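Local coordinates for putative ABC transporter, periplasmic binding protein, amino acid (PDB 2YJP) that binds L-cysteine between its two lobes as a periplasmic solute receptor and probably delivers it to an ABC transporter for uptake, at residues 68-71 and 77-80; 81-86 and 271-276; 107-112 and 129-134. The protein carries 1 engineered substitution. All blocks are in the same frame, centred on the assembly; numbering follows the deposited sequence.

Interaction 1 of 3, residues 68-71 and 77-80; sequences FGYV and NQGF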
loop_
_atom_site.group_PDB
_atom_site.type_symbol
_atom_site.label_atom_id
_atom_site.label_comp_id
_atom_site.label_asym_id
_atom_site.label_seq_id
_atom_site.Cartn_x
_atom_site.Cartn_y
_atom_site.Cartn_z
ATOM N N PHE A 68 0.904 -6.675 -2.609
ATOM C CA PHE A 68 1.687 -5.462 -2.828
ATOM C C PHE A 68 3.083 -5.492 -2.199
ATOM O O PHE A 68 4.067 -5.067 -2.823
ATOM C CB PHE A 68 0.852 -4.255 -2.361
ATOM C CG PHE A 68 -0.489 -4.210 -3.042
ATOM C CD1 PHE A 68 -0.566 -3.863 -4.374
ATOM C CD2 PHE A 68 -1.637 -4.630 -2.400
ATOM C CE1 PHE A 68 -1.762 -3.852 -5.072
ATOM C CE2 PHE A 68 -2.858 -4.655 -3.076
ATOM C CZ PHE A 68 -2.898 -4.256 -4.460
ATOM N N GLY A 69 3.136 -5.966 -0.951
ATOM C CA GLY A 69 4.377 -6.103 -0.215
ATOM C C GLY A 69 4.185 -7.130 0.854
ATOM O O GLY A 69 3.302 -6.975 1.725
ATOM N N TYR A 70 4.988 -8.187 0.783
ATOM C CA TYR A 70 4.917 -9.284 1.777
ATOM C C TYR A 70 6.213 -10.053 1.780
ATOM O O TYR A 70 7.149 -9.715 1.071
ATOM C CB TYR A 70 3.691 -10.206 1.527
ATOM C CG TYR A 70 3.762 -11.001 0.219
ATOM C CD1 TYR A 70 3.501 -10.369 -1.039
ATOM C CD2 TYR A 70 4.097 -12.357 0.226
ATOM C CE1 TYR A 70 3.537 -11.084 -2.221
ATOM C CE2 TYR A 70 4.180 -13.096 -0.981
ATOM C CZ TYR A 70 3.914 -12.449 -2.199
ATOM O OH TYR A 70 4.020 -13.160 -3.393
ATOM N N VAL A 71 6.252 -11.088 2.602
ATOM C CA VAL A 71 7.396 -11.930 2.778
ATOM C C VAL A 71 6.963 -13.351 2.477
ATOM O O VAL A 71 5.998 -13.818 3.063
ATOM C CB VAL A 71 7.925 -11.813 4.221
ATOM C CG1 VAL A 71 9.005 -12.848 4.488
ATOM C CG2 VAL A 71 8.444 -10.348 4.450
ATOM N N ASN A 77 11.285 -10.841 0.466
ATOM C CA ASN A 77 10.318 -9.826 0.100
ATOM C C ASN A 77 9.780 -10.060 -1.319
ATOM O O ASN A 77 10.541 -10.409 -2.233
ATOM C CB ASN A 77 10.953 -8.428 0.212
ATOM C CG ASN A 77 11.563 -8.164 1.618
ATOM O OD1 ASN A 77 10.967 -7.673 2.476
ATOM N ND2 ASN A 77 12.693 -8.532 1.812
ATOM N N GLN A 78 8.465 -9.878 -1.489
ATOM C CA GLN A 78 7.801 -10.101 -2.771
ATOM C C GLN A 78 6.636 -9.112 -2.867
ATOM O O GLN A 78 6.258 -8.483 -1.874
ATOM C CB GLN A 78 7.208 -11.514 -2.891
ATOM C CG GLN A 78 8.169 -12.727 -2.764
ATOM C CD GLN A 78 9.226 -12.784 -3.885
ATOM O OE1 GLN A 78 9.099 -12.101 -4.913
ATOM N NE2 GLN A 78 10.294 -13.598 -3.666
ATOM N N GLY A 79 6.054 -9.015 -4.070
ATOM C CA GLY A 79 4.887 -8.224 -4.325
ATOM C C GLY A 79 5.141 -7.085 -5.286
ATOM O O GLY A 79 6.282 -6.763 -5.638
ATOM N N PHE A 80 4.051 -6.437 -5.678
ATOM C CA PHE A 80 4.105 -5.402 -6.673
ATOM C C PHE A 80 5.044 -4.239 -6.298
ATOM O O PHE A 80 5.851 -3.821 -7.127
ATOM C CB PHE A 80 2.660 -4.940 -6.904
ATOM C CG PHE A 80 2.488 -3.904 -7.962
ATOM C CD1 PHE A 80 2.831 -4.152 -9.284
ATOM C CD2 PHE A 80 1.893 -2.693 -7.638
ATOM C CE1 PHE A 80 2.598 -3.169 -10.291
ATOM C CE2 PHE A 80 1.669 -1.677 -8.611
ATOM C CZ PHE A 80 2.037 -1.915 -9.957
#

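Interaction 2 of 3, residues 81-86 and 271-276; sequences DVEIAK and YEKTLL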
loop_
_atom_site.group_PDB
_atom_site.type_symbol
_atom_site.label_atom_id
_atom_site.label_comp_id
_atom_site.label_asym_id
_atom_site.label_seq_id
_atom_site.Cartn_x
_atom_site.Cartn_y
_atom_site.Cartn_z
ATOM N N ASP A 81 4.935 -3.697 -5.091
ATOM C CA ASP A 81 5.773 -2.574 -4.652
ATOM C C ASP A 81 7.283 -2.975 -4.617
ATOM O O ASP A 81 8.189 -2.161 -4.885
ATOM C CB ASP A 81 5.409 -2.190 -3.205
ATOM C CG ASP A 81 4.010 -1.648 -3.039
ATOM O OD1 ASP A 81 3.485 -0.903 -3.873
ATOM O OD2 ASP A 81 3.426 -1.952 -1.996
ATOM N N VAL A 82 7.545 -4.214 -4.234
ATOM C CA VAL A 82 8.898 -4.757 -4.121
ATOM C C VAL A 82 9.530 -4.894 -5.509
ATOM O O VAL A 82 10.755 -4.649 -5.705
ATOM C CB VAL A 82 8.817 -6.121 -3.390
ATOM C CG1 VAL A 82 9.987 -6.986 -3.691
ATOM C CG2 VAL A 82 8.596 -5.891 -1.837
ATOM N N GLU A 83 8.727 -5.288 -6.487
ATOM C CA GLU A 83 9.259 -5.412 -7.828
ATOM C C GLU A 83 9.743 -4.027 -8.304
ATOM O O GLU A 83 10.826 -3.906 -8.885
ATOM C CB GLU A 83 8.193 -5.946 -8.781
ATOM C CG GLU A 83 7.875 -7.369 -8.562
ATOM C CD GLU A 83 9.084 -8.276 -8.837
ATOM O OE1 GLU A 83 9.741 -8.214 -9.880
ATOM O OE2 GLU A 83 9.412 -9.096 -8.015
ATOM N N ILE A 84 8.938 -2.992 -8.028
ATOM C CA ILE A 84 9.262 -1.627 -8.399
ATOM C C ILE A 84 10.541 -1.241 -7.655
ATOM O O ILE A 84 11.435 -0.580 -8.220
ATOM C CB ILE A 84 8.118 -0.656 -8.022
ATOM C CG1 ILE A 84 6.918 -0.927 -8.913
ATOM C CG2 ILE A 84 8.596 0.852 -8.074
ATOM C CD1 ILE A 84 5.668 -0.348 -8.433
ATOM N N ALA A 85 10.631 -1.643 -6.389
ATOM C CA ALA A 85 11.811 -1.303 -5.606
ATOM C C ALA A 85 13.097 -1.940 -6.215
ATOM O O ALA A 85 14.164 -1.299 -6.281
ATOM C CB ALA A 85 11.622 -1.659 -4.130
ATOM N N LYS A 86 12.964 -3.175 -6.706
ATOM C CA LYS A 86 14.116 -3.915 -7.243
ATOM C C LYS A 86 14.583 -3.287 -8.559
ATOM O O LYS A 86 15.792 -3.158 -8.820
ATOM C CB LYS A 86 13.775 -5.400 -7.387
ATOM C CG LYS A 86 13.686 -6.113 -6.008
ATOM C CD LYS A 86 13.599 -7.660 -6.114
ATOM C CE LYS A 86 12.462 -8.068 -7.050
ATOM N NZ LYS A 86 12.035 -9.499 -6.953
ATOM N N TYR A 271 2.990 -5.790 -12.858
ATOM C CA TYR A 271 1.560 -6.071 -12.639
ATOM C C TYR A 271 1.271 -7.520 -13.073
ATOM O O TYR A 271 0.574 -8.246 -12.399
ATOM C CB TYR A 271 0.669 -5.037 -13.410
ATOM C CG TYR A 271 -0.652 -5.604 -13.879
ATOM C CD1 TYR A 271 -1.789 -5.572 -13.085
ATOM C CD2 TYR A 271 -0.757 -6.193 -15.125
ATOM C CE1 TYR A 271 -3.021 -6.173 -13.527
ATOM C CE2 TYR A 271 -1.944 -6.753 -15.575
ATOM C CZ TYR A 271 -3.070 -6.745 -14.789
ATOM O OH TYR A 271 -4.218 -7.310 -15.317
ATOM N N GLU A 272 1.829 -7.918 -14.207
ATOM C CA GLU A 272 1.655 -9.271 -14.729
ATOM C C GLU A 272 2.239 -10.316 -13.791
ATOM O O GLU A 272 1.657 -11.357 -13.632
ATOM C CB GLU A 272 2.279 -9.424 -16.125
ATOM C CG GLU A 272 1.328 -8.957 -17.216
ATOM C CD GLU A 272 2.016 -8.727 -18.545
ATOM O OE1 GLU A 272 3.190 -9.153 -18.691
ATOM O OE2 GLU A 272 1.380 -8.109 -19.439
ATOM N N LYS A 273 3.362 -10.006 -13.152
ATOM C CA LYS A 273 3.983 -10.949 -12.240
ATOM C C LYS A 273 3.233 -11.079 -10.926
ATOM O O LYS A 273 3.116 -12.168 -10.402
ATOM C CB LYS A 273 5.433 -10.572 -11.986
ATOM C CG LYS A 273 6.166 -11.538 -11.077
ATOM C CD LYS A 273 7.593 -11.044 -10.811
ATOM C CE LYS A 273 8.370 -12.011 -9.908
ATOM N NZ LYS A 273 9.807 -11.631 -9.828
ATOM N N THR A 274 2.710 -9.995 -10.388
ATOM C CA THR A 274 2.259 -10.057 -9.001
ATOM C C THR A 274 0.755 -9.831 -8.800
ATOM O O THR A 274 0.204 -10.258 -7.762
ATOM C CB THR A 274 3.010 -9.004 -8.125
ATOM O OG1 THR A 274 2.606 -7.690 -8.522
ATOM C CG2 THR A 274 4.573 -9.169 -8.189
ATOM N N LEU A 275 0.111 -9.140 -9.749
ATOM C CA LEU A 275 -1.278 -8.719 -9.580
ATOM C C LEU A 275 -2.240 -9.520 -10.457
ATOM O O LEU A 275 -3.285 -9.940 -9.976
ATOM C CB LEU A 275 -1.488 -7.188 -9.830
ATOM C CG LEU A 275 -0.680 -6.241 -8.910
ATOM C CD1 LEU A 275 -0.972 -4.804 -9.191
ATOM C CD2 LEU A 275 -0.938 -6.516 -7.425
ATOM N N LEU A 276 -1.869 -9.720 -11.719
ATOM C CA LEU A 276 -2.670 -10.467 -12.640
ATOM C C LEU A 276 -3.015 -11.881 -12.138
ATOM O O LEU A 276 -4.139 -12.319 -12.373
ATOM C CB LEU A 276 -2.020 -10.522 -14.061
ATOM C CG LEU A 276 -2.799 -11.410 -15.044
ATOM C CD1 LEU A 276 -3.926 -10.701 -15.698
ATOM C CD2 LEU A 276 -2.022 -11.994 -16.155
#

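Interaction 3 of 3, residues 107-112 and 129-134; sequences ANRVEY and PERAEA. With CYS (cysteine), chain D.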
loop_
_atom_site.group_PDB
_atom_site.type_symbol
_atom_site.label_atom_id
_atom_site.label_comp_id
_atom_site.label_asym_id
_atom_site.label_seq_id
_atom_site.Cartn_x
_atom_site.Cartn_y
_atom_site.Cartn_z
ATOM N N ALA A 107 1.238 3.054 9.999
ATOM C CA ALA A 107 1.408 4.248 10.821
ATOM C C ALA A 107 2.847 4.794 10.904
ATOM O O ALA A 107 3.032 5.887 11.380
ATOM C CB ALA A 107 0.854 4.023 12.254
ATOM N N ASN A 108 3.847 4.048 10.441
ATOM C CA ASN A 108 5.253 4.460 10.641
ATOM C C ASN A 108 5.874 5.017 9.383
ATOM O O ASN A 108 7.036 5.479 9.410
ATOM C CB ASN A 108 6.131 3.268 11.082
ATOM C CG ASN A 108 5.948 2.925 12.551
ATOM O OD1 ASN A 108 5.394 3.707 13.300
ATOM N ND2 ASN A 108 6.374 1.744 12.945
ATOM N N ARG A 109 5.117 4.953 8.282
ATOM C CA ARG A 109 5.669 5.311 6.979
ATOM C C ARG A 109 6.241 6.724 6.945
ATOM O O ARG A 109 7.345 6.890 6.487
ATOM C CB ARG A 109 4.675 5.112 5.851
ATOM C CG ARG A 109 4.394 3.627 5.573
ATOM C CD ARG A 109 3.289 3.494 4.530
ATOM N NE ARG A 109 2.024 3.953 5.091
ATOM C CZ ARG A 109 0.859 3.712 4.524
ATOM N NH1 ARG A 109 0.848 3.046 3.396
ATOM N NH2 ARG A 109 -0.260 4.129 5.084
ATOM N N VAL A 110 5.487 7.705 7.446
ATOM C CA VAL A 110 5.909 9.073 7.487
ATOM C C VAL A 110 7.151 9.219 8.395
ATOM O O VAL A 110 8.167 9.736 7.942
ATOM C CB VAL A 110 4.753 10.019 7.966
ATOM C CG1 VAL A 110 5.298 11.421 8.338
ATOM C CG2 VAL A 110 3.659 10.116 6.899
ATOM N N GLU A 111 7.065 8.752 9.643
ATOM C CA GLU A 111 8.190 8.806 10.568
ATOM C C GLU A 111 9.521 8.186 10.046
ATOM O O GLU A 111 10.586 8.680 10.318
ATOM C CB GLU A 111 7.789 8.168 11.925
ATOM C CG GLU A 111 8.943 8.118 12.951
ATOM C CD GLU A 111 9.554 9.509 13.249
ATOM O OE1 GLU A 111 8.827 10.501 13.439
ATOM O OE2 GLU A 111 10.784 9.653 13.309
ATOM N N TYR A 112 9.429 7.109 9.286
ATOM C CA TYR A 112 10.610 6.342 8.900
ATOM C C TYR A 112 11.336 7.069 7.805
ATOM O O TYR A 112 12.562 7.074 7.756
ATOM C CB TYR A 112 10.199 4.952 8.388
ATOM C CG TYR A 112 10.080 3.850 9.449
ATOM C CD1 TYR A 112 9.746 4.084 10.716
ATOM C CD2 TYR A 112 10.313 2.587 9.153
ATOM C CE1 TYR A 112 9.646 3.050 11.649
ATOM C CE2 TYR A 112 10.175 1.570 10.067
ATOM C CZ TYR A 112 9.855 1.787 11.303
ATOM O OH TYR A 112 9.765 0.708 12.168
ATOM N N PRO A 129 -3.439 15.086 0.363
ATOM C CA PRO A 129 -2.933 16.421 0.678
ATOM C C PRO A 129 -2.319 16.504 2.079
ATOM O O PRO A 129 -1.276 17.176 2.231
ATOM C CB PRO A 129 -4.182 17.307 0.587
ATOM C CG PRO A 129 -5.157 16.513 -0.305
ATOM C CD PRO A 129 -4.881 15.079 0.039
ATOM N N GLU A 130 -2.922 15.830 3.086
ATOM C CA GLU A 130 -2.362 15.914 4.453
ATOM C C GLU A 130 -0.970 15.245 4.507
ATOM O O GLU A 130 -0.046 15.776 5.088
ATOM C CB GLU A 130 -3.344 15.391 5.545
ATOM C CG GLU A 130 -2.696 15.082 6.917
ATOM C CD GLU A 130 -3.706 14.977 8.103
ATOM O OE1 GLU A 130 -4.485 15.930 8.319
ATOM O OE2 GLU A 130 -3.689 13.962 8.850
ATOM N N ARG A 131 -0.840 14.077 3.897
ATOM C CA ARG A 131 0.440 13.383 3.904
ATOM C C ARG A 131 1.521 14.231 3.175
ATOM O O ARG A 131 2.689 14.269 3.568
ATOM C CB ARG A 131 0.284 11.996 3.264
ATOM C CG ARG A 131 -0.331 10.976 4.237
ATOM C CD ARG A 131 -0.929 9.799 3.540
ATOM N NE ARG A 131 -1.542 8.835 4.476
ATOM C CZ ARG A 131 -1.820 7.566 4.167
ATOM N NH1 ARG A 131 -1.560 7.147 2.933
ATOM N NH2 ARG A 131 -2.383 6.738 5.065
ATOM N N ALA A 132 1.094 14.906 2.113
ATOM C CA ALA A 132 1.980 15.695 1.282
ATOM C C ALA A 132 2.546 16.896 2.041
ATOM O O ALA A 132 3.514 17.445 1.612
ATOM C CB ALA A 132 1.267 16.119 -0.016
ATOM N N GLU A 133 1.959 17.266 3.173
ATOM C CA GLU A 133 2.555 18.221 4.098
ATOM C C GLU A 133 3.765 17.663 4.823
ATOM O O GLU A 133 4.626 18.409 5.262
ATOM C CB GLU A 133 1.521 18.699 5.147
ATOM C CG GLU A 133 0.433 19.603 4.589
ATOM C CD GLU A 133 -0.646 19.919 5.623
ATOM O OE1 GLU A 133 -0.336 19.951 6.831
ATOM O OE2 GLU A 133 -1.821 20.148 5.249
ATOM N N ALA A 134 3.828 16.346 4.971
ATOM C CA ALA A 134 4.857 15.736 5.782
ATOM C C ALA A 134 5.982 15.116 4.964
ATOM O O ALA A 134 7.123 15.025 5.470
ATOM C CB ALA A 134 4.222 14.730 6.717
HETATM N N CYS D . -2.642 2.578 0.552
HETATM C CA CYS D . -3.343 2.876 1.822
HETATM C C CYS D . -2.559 3.923 2.615
HETATM O O CYS D . -1.512 4.429 2.107
HETATM C CB CYS D . -3.501 1.634 2.688
HETATM S SG CYS D . -1.960 0.791 3.084
HETATM O OXT CYS D . -2.980 4.261 3.725
#

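Interaction 1 of 3, residues 68-71 and 77-80
Tyr70 and Gln78 face each other across a beta hairpin as an antiparallel hydrogen-bonded pair. Tyr70 N donates to Gln78 O at 3.0 Å, and Gln78 N returns the bond to Tyr70 O at 2.9 Å. Both side chains lie on the same face of the sheet, and the Tyr70 ring leans over its partner strand. It reaches that position from a first torsion that sets CG between the backbone N and the carbonyl carbon (chi1 66°). From CB outward, Tyr70 CG lies 4.1 Å from Gln78 O, CD1 comes to 3.4 Å from that same oxygen, and CE1 comes near the Gln78-Gly79 peptide, 3.7 Å from both Gln78 C and Gly79 N. At the far end, Tyr70 CZ and OH rest against Gln78 CB, with CZ to CB at 3.5 Å. This CB sits over one face of the ring, offset toward the rim, in a CH-pi contact of 3.9 Å to the ring centroid. Gln78 then bends away at chi2, and its NE2 is bonded to Asp72 in the turn.

The next pair, Val71 and Asn77, is non-hydrogen-bonded and carries its side chains on the other face. Gly79, at the N-cap of helix 80-93, has a positive phi (116°), a conformation open mainly to glycine, and its backbone lies close against Phe68 O. A classic beta bulge places Phe68 and Gly69 together opposite Lys65. The hairpin supplies two of the three strands of a small antiparallel sheet, 69-71 lying between 64-65 and 77-78; Asn77 reaches Phe101 and Leu103 of strand 99-103, while Phe80 packs against helix 266-274.

Interaction 2 of 3, residues 81-86 and 271-276
A three-residue salt-bridge network joins helix 80-93 to the C-terminal end of helix 266-274, with the carboxylate of Glu83 between two lysines. Lys273 NZ meets Glu83 OE2 at 3.1 Å and makes a weak second bond to Glu83 OE1 at 3.4 Å. From its own helix, one turn further on, Lys86 NZ bonds the same Glu83 OE2 at 2.9 Å. Neither ammonium lies in the plane of the carboxylate: the two approach OE2 from opposite faces, Lys86 tilted 39° out of the plane and Lys273 45°. Sharing one oxygen brings Lys86 NZ and Lys273 NZ to 4.2 Å from each other, a like-charge approach that the carboxylate between them probably offsets.

The two halves of the bridge are built differently. Lys273 is stretched out along its whole length, with CG anti to the backbone N (chi1 -178°), and spans the gap between the helices in a straight reach. Glu83 is folded at chi2 and crosses the lysine chain at about a right angle, and Lys273 CD lies 3.7 Å from Glu83 OE1. Nearer the helix backbones, Glu83 CG touches Thr274 CG2 at 3.8 Å, the two side chains running antiparallel past one another. The hydroxyl of Thr274 turns back to the carbonyl of Ala270 within its own helix.

The bridge lies at the surface, while the neighbouring contacts between buried side chains are apolar: Leu275 packs on Phe80, Ile84 reaches Leu267, and Val82 and Ala85 turn to Phe101 on strand 99-103.

Interaction 3 of 3, residues 107-112 and 129-134
Helix 109-114 and the weakly bonded helical turn at 129-132 come closest where Val110 and Ala134 lie 7.0 Å apart between CA atoms, with no hydrogen bond linking the two segments. Val110 CG1 touches Ala134 CB at 3.8 Å, a small apolar contact beside Val135. The remaining link runs through the bound cysteine, whose carboxylate is held by both Arg109 and Arg131. Arg131, extended from CG to NE, presents the edge of its guanidinium: NH1 donates to the ligand O at 2.8 Å and NH2 to OXT at 2.9 Å, each close to straight (161° and 160°). Arg109, bent at chi3, meets OXT in plane at its guanidinium edge, NH2 to OXT being 3.0 Å, whereas O lies oblique to the group and its bond from NH1 is weak. The backbone oxygens of Ala106 and Ala123 receive further bonds from Arg109, and that of Thr126 from Arg131 NH1, which helps fix the rotation of both groups. Each carboxylate oxygen accepts from both arginines. With NH2 of Arg109 only 3.4 Å from NH2 of Arg131, the two positive charges converge on one anion and probably neutralise and orient the ligand carboxylate.

Interactions 1 and 2 are neighbours, their centres 8 Å apart, and follow directly in the chain as strand 77-78 leads into helix 80-93. They touch at several points: Phe68 O and Asp81 N are 2.8 Å apart, a probable hydrogen bond, and Phe68 CE1 packs on Leu275 CD2 at 3.6 Å. Interaction 3 lies on the opposite side of the chain's centre, about 21 Å from interaction 1 and 23 Å from interaction 2 between centres, and touches neither. It alone of the three bonds the cysteine, although the Phe68 side chain comes within about 8 Å of the ligand. Asp81 OD1 bonds Asn124 ND2, and Asn124 O bonds the cysteine, making Asp81 a second-shell neighbour.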